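Local coordinates for lipoprotein (Colwellia psychrerythraea, PDB 3O0Y), which is of unknown function but, as a predicted lipoprotein of the DUF885 family in a metallopeptidase-like clan, is probably anchored to a membrane, at residues A[117-122]-A[284-289]; A[133-138]-A[548-553]; A[180-185]-A[262-267]; A[290-295]-A[552-557]. All coordinates share one frame; numbering follows the deposited sequence.

Interaction 1: residues A[117-122]-A[284-289]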
loop_
_atom_site.group_PDB
_atom_site.type_symbol
_atom_site.label_atom_id
_atom_site.label_comp_id
_atom_site.label_asym_id
_atom_site.label_seq_id
_atom_site.Cartn_x
_atom_site.Cartn_y
_atom_site.Cartn_z
ATOM N N ALA A 117 -2.400 -11.212 -13.257
ATOM C CA ALA A 117 -3.095 -11.268 -14.543
ATOM C C ALA A 117 -4.354 -10.427 -14.538
ATOM O O ALA A 117 -4.818 -10.041 -15.612
ATOM C CB ALA A 117 -3.465 -12.766 -14.948
ATOM N N GLY A 118 -5.000 -10.268 -13.380
ATOM C CA GLY A 118 -6.264 -9.560 -13.303
ATOM C C GLY A 118 -7.420 -10.446 -13.737
ATOM O O GLY A 118 -7.224 -11.505 -14.328
ATOM N N GLU A 119 -8.608 -9.971 -13.471
ATOM C CA GLU A 119 -9.829 -10.673 -13.832
ATOM C C GLU A 119 -9.827 -10.871 -15.353
ATOM O O GLU A 119 -9.694 -9.904 -16.111
ATOM C CB GLU A 119 -11.002 -9.828 -13.393
ATOM C CG GLU A 119 -12.226 -10.573 -12.913
ATOM C CD GLU A 119 -13.146 -11.105 -14.007
ATOM O OE1 GLU A 119 -12.750 -11.187 -15.164
ATOM O OE2 GLU A 119 -14.321 -11.432 -13.707
ATOM N N PRO A 120 -9.899 -12.127 -15.792
ATOM C CA PRO A 120 -9.571 -12.391 -17.188
ATOM C C PRO A 120 -10.584 -11.884 -18.169
ATOM O O PRO A 120 -10.276 -11.861 -19.382
ATOM C CB PRO A 120 -9.524 -13.928 -17.253
ATOM C CG PRO A 120 -9.229 -14.355 -15.827
ATOM C CD PRO A 120 -9.984 -13.366 -15.012
ATOM N N ASN A 121 -11.760 -11.468 -17.699
ATOM C CA ASN A 121 -12.730 -10.840 -18.609
ATOM C C ASN A 121 -12.698 -9.322 -18.641
ATOM O O ASN A 121 -13.401 -8.715 -19.448
ATOM C CB ASN A 121 -14.131 -11.358 -18.312
ATOM C CG ASN A 121 -14.257 -12.861 -18.533
ATOM O OD1 ASN A 121 -13.532 -13.475 -19.341
ATOM N ND2 ASN A 121 -15.224 -13.453 -17.853
ATOM N N PHE A 122 -11.795 -8.715 -17.863
ATOM C CA PHE A 122 -11.574 -7.279 -17.935
ATOM C C PHE A 122 -10.178 -6.964 -18.518
ATOM O O PHE A 122 -9.142 -7.266 -17.862
ATOM C CB PHE A 122 -11.664 -6.669 -16.542
ATOM C CG PHE A 122 -13.058 -6.707 -15.945
ATOM C CD1 PHE A 122 -13.868 -5.588 -15.960
ATOM C CD2 PHE A 122 -13.595 -7.923 -15.453
ATOM C CE1 PHE A 122 -15.187 -5.652 -15.446
ATOM C CE2 PHE A 122 -14.889 -7.982 -14.968
ATOM C CZ PHE A 122 -15.675 -6.831 -14.930
ATOM N N GLY A 284 -19.606 -3.268 -13.678
ATOM C CA GLY A 284 -18.892 -2.764 -12.481
ATOM C C GLY A 284 -19.150 -3.638 -11.286
ATOM O O GLY A 284 -18.261 -3.797 -10.420
ATOM N N SER A 285 -20.326 -4.267 -11.220
ATOM C CA SER A 285 -20.630 -5.104 -10.053
ATOM C C SER A 285 -19.847 -6.396 -10.030
ATOM O O SER A 285 -19.382 -6.888 -8.979
ATOM C CB SER A 285 -22.102 -5.432 -9.945
ATOM O OG SER A 285 -22.452 -6.477 -10.864
ATOM N N VAL A 286 -19.628 -6.920 -11.223
ATOM C CA VAL A 286 -18.776 -8.066 -11.353
ATOM C C VAL A 286 -17.330 -7.700 -11.050
ATOM O O VAL A 286 -16.617 -8.473 -10.405
ATOM C CB VAL A 286 -18.966 -8.661 -12.794
ATOM C CG1 VAL A 286 -17.903 -9.715 -13.044
ATOM C CG2 VAL A 286 -20.410 -9.188 -12.899
ATOM N N TYR A 287 -16.876 -6.560 -11.513
ATOM C CA TYR A 287 -15.564 -6.073 -11.140
ATOM C C TYR A 287 -15.357 -5.990 -9.616
ATOM O O TYR A 287 -14.338 -6.456 -9.091
ATOM C CB TYR A 287 -15.330 -4.715 -11.750
ATOM C CG TYR A 287 -13.984 -4.124 -11.394
ATOM C CD1 TYR A 287 -12.881 -4.312 -12.192
ATOM C CD2 TYR A 287 -13.794 -3.503 -10.192
ATOM C CE1 TYR A 287 -11.637 -3.787 -11.829
ATOM C CE2 TYR A 287 -12.576 -3.049 -9.790
ATOM C CZ TYR A 287 -11.483 -3.194 -10.601
ATOM O OH TYR A 287 -10.248 -2.689 -10.205
ATOM N N TYR A 288 -16.368 -5.419 -8.950
ATOM C CA TYR A 288 -16.288 -5.221 -7.510
ATOM C C TYR A 288 -16.248 -6.541 -6.787
ATOM O O TYR A 288 -15.456 -6.700 -5.832
ATOM C CB TYR A 288 -17.442 -4.330 -7.016
ATOM C CG TYR A 288 -17.270 -3.923 -5.556
ATOM C CD1 TYR A 288 -16.126 -3.235 -5.145
ATOM C CD2 TYR A 288 -18.275 -4.178 -4.612
ATOM C CE1 TYR A 288 -15.969 -2.866 -3.808
ATOM C CE2 TYR A 288 -18.131 -3.759 -3.300
ATOM C CZ TYR A 288 -16.997 -3.144 -2.916
ATOM O OH TYR A 288 -16.865 -2.752 -1.587
ATOM N N GLN A 289 -17.033 -7.522 -7.232
ATOM C CA GLN A 289 -16.977 -8.845 -6.584
ATOM C C GLN A 289 -15.553 -9.479 -6.697
ATOM O O GLN A 289 -15.001 -10.069 -5.741
ATOM C CB GLN A 289 -18.085 -9.804 -7.073
ATOM C CG GLN A 289 -18.261 -11.036 -6.144
ATOM C CD GLN A 289 -18.771 -10.658 -4.709
ATOM O OE1 GLN A 289 -18.191 -11.019 -3.606
ATOM N NE2 GLN A 289 -19.872 -9.927 -4.714
#
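Over one face of the Phe122 ring stands the edge of Tyr287, whose CD1 lies 4.1 Å from Phe122 CD1 and toward the rim. The planes meet at 75° with centroids 5.7 Å apart, an edge-to-face pair, and the Tyr287 ring itself goes on to meet Trp193. At the edge of the phenylalanine, near its plane, are Val286 CG1, 4.0 Å from Phe122 CE2, and the carboxylate oxygen OE1 of Glu119. Phe122 CE1 also packs on Tyr287 CB at 3.8 Å, so the far end of the ring is pressed against the base of the tyrosine as well as its rim.

A type I turn from Glu119 to Phe122 presents the ring to helix 284-296. Glu119 helps to shape it: its chain bends at CG (chi2 -81°), which brings OE1 back to accept from Asn121 N at 2.7 Å, nearly along the C-O axis. The other oxygen, OE2, lies 4.0 Å from Val286 CG1.

No hydrogen bond crosses between loop and helix. The bonds from Asn121 N to Glu119 OE1 and Phe122 N to Glu119 O stay within the turn, and what joins it to the helix is aromatic and aliphatic packing, with the edge-to-face pair probably its most directional element.

Interaction 2: residues A[133-138]-A[548-553]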
loop_
_atom_site.group_PDB
_atom_site.type_symbol
_atom_site.label_atom_id
_atom_site.label_comp_id
_atom_site.label_asym_id
_atom_site.label_seq_id
_atom_site.Cartn_x
_atom_site.Cartn_y
_atom_site.Cartn_z
ATOM N N LEU A 133 -4.934 -5.768 -10.409
ATOM C CA LEU A 133 -5.729 -5.026 -11.371
ATOM C C LEU A 133 -6.242 -3.739 -10.732
ATOM O O LEU A 133 -6.937 -3.782 -9.707
ATOM C CB LEU A 133 -6.896 -5.841 -11.879
ATOM C CG LEU A 133 -7.887 -5.205 -12.887
ATOM C CD1 LEU A 133 -7.200 -4.707 -14.163
ATOM C CD2 LEU A 133 -9.060 -6.197 -13.173
ATOM N N SER A 134 -5.965 -2.606 -11.385
ATOM C CA SER A 134 -6.332 -1.321 -10.860
ATOM C C SER A 134 -7.138 -0.613 -11.968
ATOM O O SER A 134 -6.708 -0.608 -13.065
ATOM C CB SER A 134 -5.087 -0.566 -10.532
ATOM O OG SER A 134 -4.343 -1.239 -9.518
ATOM N N PRO A 135 -8.241 0.037 -11.614
ATOM C CA PRO A 135 -9.218 0.396 -12.696
ATOM C C PRO A 135 -8.907 1.627 -13.503
ATOM O O PRO A 135 -9.389 1.729 -14.657
ATOM C CB PRO A 135 -10.513 0.599 -11.912
ATOM C CG PRO A 135 -10.113 0.956 -10.509
ATOM C CD PRO A 135 -8.858 0.159 -10.258
ATOM N N PHE A 136 -8.181 2.594 -12.952
ATOM C CA PHE A 136 -8.005 3.913 -13.612
ATOM C C PHE A 136 -6.517 4.231 -13.784
ATOM O O PHE A 136 -5.810 4.540 -12.786
ATOM C CB PHE A 136 -8.723 4.971 -12.823
ATOM C CG PHE A 136 -10.196 4.660 -12.604
ATOM C CD1 PHE A 136 -11.043 4.391 -13.670
ATOM C CD2 PHE A 136 -10.713 4.582 -11.337
ATOM C CE1 PHE A 136 -12.356 4.044 -13.446
ATOM C CE2 PHE A 136 -12.060 4.226 -11.115
ATOM C CZ PHE A 136 -12.869 3.956 -12.178
ATOM N N ILE A 137 -6.034 4.075 -15.019
ATOM C CA ILE A 137 -4.582 4.192 -15.272
ATOM C C ILE A 137 -4.089 5.584 -14.909
ATOM O O ILE A 137 -2.954 5.732 -14.478
ATOM C CB ILE A 137 -4.199 3.717 -16.675
ATOM C CG1 ILE A 137 -2.701 3.553 -16.814
ATOM C CG2 ILE A 137 -4.869 4.674 -17.789
ATOM C CD1 ILE A 137 -2.265 2.773 -18.061
ATOM N N VAL A 138 -4.939 6.604 -15.094
ATOM C CA VAL A 138 -4.652 7.944 -14.629
ATOM C C VAL A 138 -5.702 8.299 -13.567
ATOM O O VAL A 138 -6.896 8.239 -13.777
ATOM C CB VAL A 138 -4.691 8.969 -15.791
ATOM C CG1 VAL A 138 -4.494 10.425 -15.258
ATOM C CG2 VAL A 138 -3.689 8.563 -16.951
ATOM N N ALA A 548 -11.218 5.444 -6.238
ATOM C CA ALA A 548 -10.166 5.065 -7.218
ATOM C C ALA A 548 -9.687 3.651 -7.016
ATOM O O ALA A 548 -9.152 3.055 -7.948
ATOM C CB ALA A 548 -8.930 6.033 -7.091
ATOM N N TRP A 549 -9.783 3.145 -5.776
ATOM C CA TRP A 549 -9.280 1.811 -5.364
ATOM C C TRP A 549 -10.362 0.900 -4.791
ATOM O O TRP A 549 -10.289 0.465 -3.663
ATOM C CB TRP A 549 -8.195 1.946 -4.293
ATOM C CG TRP A 549 -6.952 2.596 -4.677
ATOM C CD1 TRP A 549 -6.497 2.884 -5.935
ATOM C CD2 TRP A 549 -5.894 2.984 -3.783
ATOM N NE1 TRP A 549 -5.261 3.471 -5.870
ATOM C CE2 TRP A 549 -4.873 3.553 -4.562
ATOM C CE3 TRP A 549 -5.730 2.938 -2.399
ATOM C CZ2 TRP A 549 -3.711 4.059 -4.000
ATOM C CZ3 TRP A 549 -4.598 3.465 -1.836
ATOM C CH2 TRP A 549 -3.578 3.985 -2.637
ATOM N N PRO A 550 -11.432 0.627 -5.542
ATOM C CA PRO A 550 -12.462 -0.238 -5.021
ATOM C C PRO A 550 -11.986 -1.546 -4.423
ATOM O O PRO A 550 -11.226 -2.296 -5.024
ATOM C CB PRO A 550 -13.379 -0.505 -6.232
ATOM C CG PRO A 550 -12.856 0.284 -7.299
ATOM C CD PRO A 550 -11.489 0.763 -6.978
ATOM N N GLY A 551 -12.446 -1.784 -3.193
ATOM C CA GLY A 551 -12.172 -2.978 -2.418
ATOM C C GLY A 551 -10.958 -2.950 -1.530
ATOM O O GLY A 551 -10.858 -3.779 -0.588
ATOM N N GLN A 552 -10.004 -2.089 -1.832
ATOM C CA GLN A 552 -8.709 -2.045 -1.138
ATOM C C GLN A 552 -8.950 -1.744 0.343
ATOM O O GLN A 552 -8.254 -2.350 1.187
ATOM C CB GLN A 552 -7.668 -1.107 -1.763
ATOM C CG GLN A 552 -6.257 -1.197 -1.133
ATOM C CD GLN A 552 -6.064 -0.527 0.190
ATOM O OE1 GLN A 552 -6.690 0.499 0.479
ATOM N NE2 GLN A 552 -5.082 -1.038 1.012
ATOM N N ALA A 553 -9.934 -0.908 0.661
ATOM C CA ALA A 553 -10.198 -0.505 2.030
ATOM C C ALA A 553 -10.790 -1.626 2.829
ATOM O O ALA A 553 -10.912 -1.512 4.057
ATOM C CB ALA A 553 -11.217 0.706 2.076
HETATM O O HOH W 1 -7.466 3.168 -10.246
#
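Ala548 meets the loop 133-138 through its carbonyl oxygen, with Pro135, Phe136 and a water gathered on one side of it. Pro135 CG lies 3.4 Å from Ala548 O, and Phe136 CD2 is 4.0 Å from the same oxygen. The water fills the polar role: it donates to Ala548 O at 2.9 Å and accepts from Phe136 N at 2.9 Å, linking the two backbones. The carbonyl sits at the close of helix 536-548, and Gln552 N, four residues on, bonds instead to Trp549 O at 3.2 Å, consistent with the water taking the place of a helical donor.

Trp549 is the first residue to leave helical geometry and points away from the loop. Its indole goes elsewhere, NE1 bonding to Asn142 OD1 while the ring meets Trp130 edge-to-face.

Pro550 returns to the contact, its CD 3.8 Å from Pro135 CG, the two pyrrolidine rings reaching toward each other. Gly551 follows with a positive phi of 90°, turning the chain toward helix 555-574.

Within the loop, Phe136 has CG anti to its own carbonyl carbon (chi1 -55°), which lays the ring against its neighbour: Pro135 CB stands 3.9 Å above the ring plane, over the centre. Pro135 is thus held between the Phe136 face and Ala548 O and Pro550.

The contact joins the loop between strand 126-128 and helix 144-154 to the linker between helices 536-548 and 555-574, buried yet without a direct hydrogen bond between its segments. Rigid prolines supply the apolar fit, and one water pairs a backbone N-H of the loop with the carbonyl at the helix end.

Interaction 3: residues A[180-185]-A[262-267]; sequences TIIEKQ and EKASEQ
Ile182 and Ala264 make the close part of this contact. The isoleucine straddles the small methyl with two branches, CG1 at 3.9 Å and CG2 at 4.1 Å from Ala264 CB, and its side chain also rests on Ser260 and Val261 of the same helix. One turn further on, Gln185 stretches across: CG is anti to the backbone N (chi1 -172°) and the chain stays extended beyond it, carrying the amide to the other helix. There NE2 donates to Ser265 OG at 3.3 Å, a weak but almost straight bond (173°), while OE1 lies 4.0 Å from Ala264 CB. Ser265 OG has a stronger tie to Val261 O in its own helix.

The two segments belong to helices 174-190 and 236-268, which run nearly parallel here, 11° apart with axes 10.5 Å from each other, in an all-helical region. Helix 197-210 follows the first of them in the chain and packs against Ser265 through Leu200 and Ile204. Replacing Gln185 by an alanine would probably leave Ser265 without its cross-helix donor and open a gap between the helices beside Val138.

Away from the buried Gln185-Ser265 side the pairing slackens. Lys263, Gln267 and Glu183 are exposed and make no contact between the segments; Gln267 instead folds back on its own helix, NE2 donating to Lys263 O at 3.0 Å from above the carbonyl plane, beside the regular helical bond from Gln267 N.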
loop_
_atom_site.group_PDB
_atom_site.type_symbol
_atom_site.label_atom_id
_atom_site.label_comp_id
_atom_site.label_asym_id
_atom_site.label_seq_id
_atom_site.Cartn_x
_atom_site.Cartn_y
_atom_site.Cartn_z
ATOM N N THR A 180 1.792 5.787 -24.384
ATOM C CA THR A 180 1.178 4.484 -24.206
ATOM C C THR A 180 0.043 4.604 -23.161
ATOM O O THR A 180 -0.969 3.934 -23.300
ATOM C CB THR A 180 2.188 3.379 -23.863
ATOM O OG1 THR A 180 2.869 3.680 -22.616
ATOM C CG2 THR A 180 3.270 3.180 -24.989
ATOM N N ILE A 181 0.243 5.412 -22.116
ATOM C CA ILE A 181 -0.785 5.684 -21.074
ATOM C C ILE A 181 -2.042 6.269 -21.696
ATOM O O ILE A 181 -3.179 5.786 -21.478
ATOM C CB ILE A 181 -0.261 6.557 -19.942
ATOM C CG1 ILE A 181 0.793 5.752 -19.135
ATOM C CG2 ILE A 181 -1.426 7.070 -19.023
ATOM C CD1 ILE A 181 1.467 6.504 -18.045
ATOM N N ILE A 182 -1.862 7.264 -22.567
ATOM C CA ILE A 182 -3.003 7.828 -23.274
ATOM C C ILE A 182 -3.673 6.826 -24.143
ATOM O O ILE A 182 -4.915 6.758 -24.169
ATOM C CB ILE A 182 -2.568 9.087 -24.115
ATOM C CG1 ILE A 182 -2.168 10.212 -23.145
ATOM C CG2 ILE A 182 -3.692 9.485 -25.085
ATOM C CD1 ILE A 182 -1.246 11.361 -23.779
ATOM N N GLU A 183 -2.897 6.016 -24.842
ATOM C CA GLU A 183 -3.494 4.968 -25.679
ATOM C C GLU A 183 -4.371 4.023 -24.877
ATOM O O GLU A 183 -5.439 3.630 -25.367
ATOM C CB GLU A 183 -2.406 4.167 -26.391
ATOM C CG GLU A 183 -2.843 3.402 -27.584
ATOM C CD GLU A 183 -1.712 2.525 -28.125
ATOM O OE1 GLU A 183 -0.498 2.834 -27.830
ATOM O OE2 GLU A 183 -2.080 1.500 -28.787
ATOM N N LYS A 184 -3.913 3.618 -23.680
ATOM C CA LYS A 184 -4.713 2.715 -22.815
ATOM C C LYS A 184 -5.946 3.418 -22.231
ATOM O O LYS A 184 -7.040 2.875 -22.243
ATOM C CB LYS A 184 -3.847 2.151 -21.656
ATOM C CG LYS A 184 -4.477 0.985 -20.939
ATOM C CD LYS A 184 -4.901 -0.174 -21.844
ATOM C CE LYS A 184 -5.315 -1.403 -21.032
ATOM N NZ LYS A 184 -6.404 -1.189 -20.059
ATOM N N GLN A 185 -5.807 4.658 -21.777
ATOM C CA GLN A 185 -6.954 5.415 -21.224
ATOM C C GLN A 185 -8.052 5.583 -22.322
ATOM O O GLN A 185 -9.256 5.431 -22.062
ATOM C CB GLN A 185 -6.465 6.772 -20.848
ATOM C CG GLN A 185 -7.492 7.653 -20.073
ATOM C CD GLN A 185 -6.972 9.060 -19.827
ATOM O OE1 GLN A 185 -6.606 9.772 -20.780
ATOM N NE2 GLN A 185 -7.013 9.500 -18.572
ATOM N N GLU A 262 -2.395 15.490 -19.381
ATOM C CA GLU A 262 -3.305 16.462 -18.828
ATOM C C GLU A 262 -4.382 16.829 -19.847
ATOM O O GLU A 262 -5.589 16.736 -19.561
ATOM C CB GLU A 262 -2.515 17.678 -18.380
ATOM C CG GLU A 262 -3.325 18.728 -17.626
ATOM C CD GLU A 262 -2.594 20.062 -17.568
ATOM O OE1 GLU A 262 -1.326 20.068 -17.575
ATOM O OE2 GLU A 262 -3.282 21.099 -17.494
ATOM N N LYS A 263 -3.959 17.127 -21.062
ATOM C CA LYS A 263 -4.883 17.522 -22.122
ATOM C C LYS A 263 -5.805 16.357 -22.471
ATOM O O LYS A 263 -7.010 16.552 -22.597
ATOM C CB LYS A 263 -4.095 17.981 -23.359
ATOM C CG LYS A 263 -4.953 18.402 -24.563
ATOM C CD LYS A 263 -4.107 19.035 -25.681
ATOM C CE LYS A 263 -5.030 19.475 -26.849
ATOM N NZ LYS A 263 -4.282 19.553 -28.135
ATOM N N ALA A 264 -5.255 15.149 -22.614
ATOM C CA ALA A 264 -6.090 13.981 -22.912
ATOM C C ALA A 264 -7.174 13.755 -21.857
ATOM O O ALA A 264 -8.336 13.423 -22.184
ATOM C CB ALA A 264 -5.201 12.717 -23.102
ATOM N N SER A 265 -6.764 13.859 -20.589
ATOM C CA SER A 265 -7.659 13.688 -19.471
ATOM C C SER A 265 -8.741 14.759 -19.471
ATOM O O SER A 265 -9.935 14.438 -19.303
ATOM C CB SER A 265 -6.866 13.714 -18.167
ATOM O OG SER A 265 -5.977 12.604 -18.122
ATOM N N GLU A 266 -8.337 16.012 -19.721
ATOM C CA GLU A 266 -9.330 17.086 -19.922
ATOM C C GLU A 266 -10.383 16.764 -21.002
ATOM O O GLU A 266 -11.592 16.980 -20.762
ATOM C CB GLU A 266 -8.627 18.423 -20.199
ATOM C CG GLU A 266 -8.097 19.040 -18.924
ATOM C CD GLU A 266 -7.191 20.263 -19.125
ATOM O OE1 GLU A 266 -7.073 21.051 -18.168
ATOM O OE2 GLU A 266 -6.578 20.423 -20.206
ATOM N N GLN A 267 -9.958 16.227 -22.152
ATOM C CA GLN A 267 -10.888 15.750 -23.203
ATOM C C GLN A 267 -11.914 14.743 -22.708
ATOM O O GLN A 267 -12.988 14.675 -23.234
ATOM C CB GLN A 267 -10.196 15.029 -24.389
ATOM C CG GLN A 267 -9.154 15.765 -25.198
ATOM C CD GLN A 267 -9.422 17.214 -25.330
ATOM O OE1 GLN A 267 -10.312 17.647 -26.110
ATOM N NE2 GLN A 267 -8.635 18.006 -24.615
#

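Interaction 4: residues A[290-295]-A[552-557]; sequences DAIKQL and QALGYK. With SO4 (sulfate ion), chain D.
Leu295 and Gly555 meet backbone to backbone, the carbonyl oxygen Leu295 O standing only 3.5 Å from Gly555 CA. A beta carbon at that glycine would point toward helix 284-296 and crowd the oxygen, so the lack of a side chain lets that helix come this near to the start of helix 555-574. Asn467 ND2 ties the two together from outside, bonding to both Leu295 O and Gln552 O.

Apolar packing surrounds this point. Leu295 lies along the Gln552 backbone, its CD1 3.8 Å from Gln552 N and its CB 4.0 Å from Gln552 CA. On the other flank Ile292 CG1 meets Leu554 CD1 at 3.8 Å, the two chains crossing at a slant, with Ile305 of helix 302-326 against both.

Behind this layer 552-557 turns polar. The Gln552 chain bends at CG (chi2 -77°) to set its amide beside the phenol: NE2 donates to Tyr556 OH at 3.1 Å, exactly in the amide plane and nearly straight (170°), while OE1 takes a bond from Arg545 NH1. Tyr556 OH in turn donates to sulfate O3 at 2.7 Å, and its ring makes a cation-pi contact with Arg507. A phenylalanine in place of Tyr556 would probably leave both Gln552 NE2 and the sulfate oxygen without this mate, and the amide freer to turn.

Arg504, Arg507 and Arg545 complete the grip on the sulfate, probably a guest from the crystallisation liquor. Three guanidinium groups and a phenol, steadied by a second-shell amide, are consistent with an anion-binding pocket.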
loop_
_atom_site.group_PDB
_atom_site.type_symbol
_atom_site.label_atom_id
_atom_site.label_comp_id
_atom_site.label_asym_id
_atom_site.label_seq_id
_atom_site.Cartn_x
_atom_site.Cartn_y
_atom_site.Cartn_z
ATOM N N ASP A 290 -14.922 -9.284 -7.818
ATOM C CA ASP A 290 -13.509 -9.653 -7.989
ATOM C C ASP A 290 -12.550 -8.880 -7.095
ATOM O O ASP A 290 -11.665 -9.478 -6.487
ATOM C CB ASP A 290 -13.076 -9.520 -9.469
ATOM C CG ASP A 290 -11.598 -9.929 -9.670
ATOM O OD1 ASP A 290 -11.270 -11.157 -9.526
ATOM O OD2 ASP A 290 -10.766 -8.998 -9.796
ATOM N N ALA A 291 -12.801 -7.584 -6.939
ATOM C CA ALA A 291 -12.007 -6.776 -6.018
ATOM C C ALA A 291 -12.141 -7.260 -4.598
ATOM O O ALA A 291 -11.137 -7.314 -3.849
ATOM C CB ALA A 291 -12.319 -5.327 -6.144
ATOM N N ILE A 292 -13.328 -7.648 -4.200
ATOM C CA ILE A 292 -13.526 -8.201 -2.859
ATOM C C ILE A 292 -12.724 -9.468 -2.670
ATOM O O ILE A 292 -12.106 -9.665 -1.607
ATOM C CB ILE A 292 -15.072 -8.461 -2.603
ATOM C CG1 ILE A 292 -15.803 -7.160 -2.529
ATOM C CG2 ILE A 292 -15.342 -9.287 -1.304
ATOM C CD1 ILE A 292 -17.357 -7.314 -2.422
ATOM N N LYS A 293 -12.737 -10.333 -3.697
ATOM C CA LYS A 293 -11.888 -11.552 -3.625
ATOM C C LYS A 293 -10.371 -11.215 -3.550
ATOM O O LYS A 293 -9.633 -11.746 -2.679
ATOM C CB LYS A 293 -12.187 -12.454 -4.806
ATOM C CG LYS A 293 -11.285 -13.706 -4.659
ATOM C CD LYS A 293 -11.699 -14.998 -5.300
ATOM C CE LYS A 293 -10.815 -16.151 -4.673
ATOM N NZ LYS A 293 -10.946 -16.404 -3.156
ATOM N N GLN A 294 -9.893 -10.323 -4.415
ATOM C CA GLN A 294 -8.461 -10.081 -4.521
ATOM C C GLN A 294 -7.910 -9.189 -3.414
ATOM O O GLN A 294 -6.761 -9.360 -3.002
ATOM C CB GLN A 294 -8.105 -9.422 -5.873
ATOM C CG GLN A 294 -8.449 -10.205 -7.144
ATOM C CD GLN A 294 -8.036 -11.617 -7.171
ATOM O OE1 GLN A 294 -6.916 -12.006 -6.745
ATOM N NE2 GLN A 294 -8.957 -12.455 -7.680
ATOM N N LEU A 295 -8.683 -8.185 -3.033
ATOM C CA LEU A 295 -8.217 -7.189 -2.056
ATOM C C LEU A 295 -8.830 -7.349 -0.659
ATOM O O LEU A 295 -8.258 -6.911 0.360
ATOM C CB LEU A 295 -8.454 -5.787 -2.653
ATOM C CG LEU A 295 -7.689 -5.465 -3.953
ATOM C CD1 LEU A 295 -8.164 -4.098 -4.496
ATOM C CD2 LEU A 295 -6.136 -5.483 -3.673
ATOM N N GLN A 552 -10.004 -2.089 -1.832
ATOM C CA GLN A 552 -8.709 -2.045 -1.138
ATOM C C GLN A 552 -8.950 -1.744 0.343
ATOM O O GLN A 552 -8.254 -2.350 1.187
ATOM C CB GLN A 552 -7.668 -1.107 -1.763
ATOM C CG GLN A 552 -6.257 -1.197 -1.133
ATOM C CD GLN A 552 -6.064 -0.527 0.190
ATOM O OE1 GLN A 552 -6.690 0.499 0.479
ATOM N NE2 GLN A 552 -5.082 -1.038 1.012
ATOM N N ALA A 553 -9.934 -0.908 0.661
ATOM C CA ALA A 553 -10.198 -0.505 2.030
ATOM C C ALA A 553 -10.790 -1.626 2.829
ATOM O O ALA A 553 -10.912 -1.512 4.057
ATOM C CB ALA A 553 -11.217 0.706 2.076
ATOM N N LEU A 554 -11.214 -2.716 2.182
ATOM C CA LEU A 554 -11.808 -3.851 2.883
ATOM C C LEU A 554 -10.772 -4.755 3.594
ATOM O O LEU A 554 -11.110 -5.441 4.557
ATOM C CB LEU A 554 -12.653 -4.675 1.911
ATOM C CG LEU A 554 -13.706 -3.929 1.143
ATOM C CD1 LEU A 554 -14.395 -4.969 0.180
ATOM C CD2 LEU A 554 -14.751 -3.202 2.010
ATOM N N GLY A 555 -9.499 -4.724 3.168
ATOM C CA GLY A 555 -8.509 -5.660 3.655
ATOM C C GLY A 555 -8.213 -5.557 5.101
ATOM O O GLY A 555 -7.905 -6.573 5.801
ATOM N N TYR A 556 -8.297 -4.328 5.574
ATOM C CA TYR A 556 -7.836 -3.972 6.925
ATOM C C TYR A 556 -8.671 -4.752 7.942
ATOM O O TYR A 556 -8.142 -5.551 8.738
ATOM C CB TYR A 556 -8.004 -2.456 7.193
ATOM C CG TYR A 556 -7.182 -1.599 6.297
ATOM C CD1 TYR A 556 -5.942 -1.137 6.714
ATOM C CD2 TYR A 556 -7.584 -1.313 4.979
ATOM C CE1 TYR A 556 -5.148 -0.470 5.870
ATOM C CE2 TYR A 556 -6.779 -0.605 4.150
ATOM C CZ TYR A 556 -5.541 -0.235 4.556
ATOM O OH TYR A 556 -4.730 0.474 3.710
ATOM N N LYS A 557 -9.976 -4.503 7.976
ATOM C CA LYS A 557 -10.811 -5.195 8.944
ATOM C C LYS A 557 -11.029 -6.664 8.568
ATOM O O LYS A 557 -11.144 -7.487 9.448
ATOM C CB LYS A 557 -12.133 -4.472 9.200
ATOM C CG LYS A 557 -12.056 -3.589 10.386
ATOM C CD LYS A 557 -12.164 -4.491 11.637
ATOM C CE LYS A 557 -11.856 -3.799 12.911
ATOM N NZ LYS A 557 -12.071 -4.713 14.157
HETATM S S SO4 D . -3.683 3.188 5.722
HETATM O O1 SO4 D . -4.506 2.604 6.816
HETATM O O2 SO4 D . -2.609 3.914 6.313
HETATM O O3 SO4 D . -3.042 2.151 4.877
HETATM O O4 SO4 D . -4.513 3.909 4.795
#

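In the fold
Helix 284-296 serves both interaction 1, through its first turns, and interaction 4, further on, while the chain at 548-557 is divided between interactions 2 and 4, which share Gln552 and Ala553. Interactions 2 and 4 are wholly buried, their centres about 12 Å from the centre of the chain; interactions 1 and 3 lie further out, at about 20 and 25 Å, and are partly exposed. Tyr287 of interaction 1 packs on Pro135 of interaction 2, whose Val138 reaches Gln185 of interaction 3. Chemistry differs with place: ring packing in interaction 1, a water link amid prolines in 2, a weak amide-to-hydroxyl bond between helices in 3, and aliphatic packing backed by an anion site in 4.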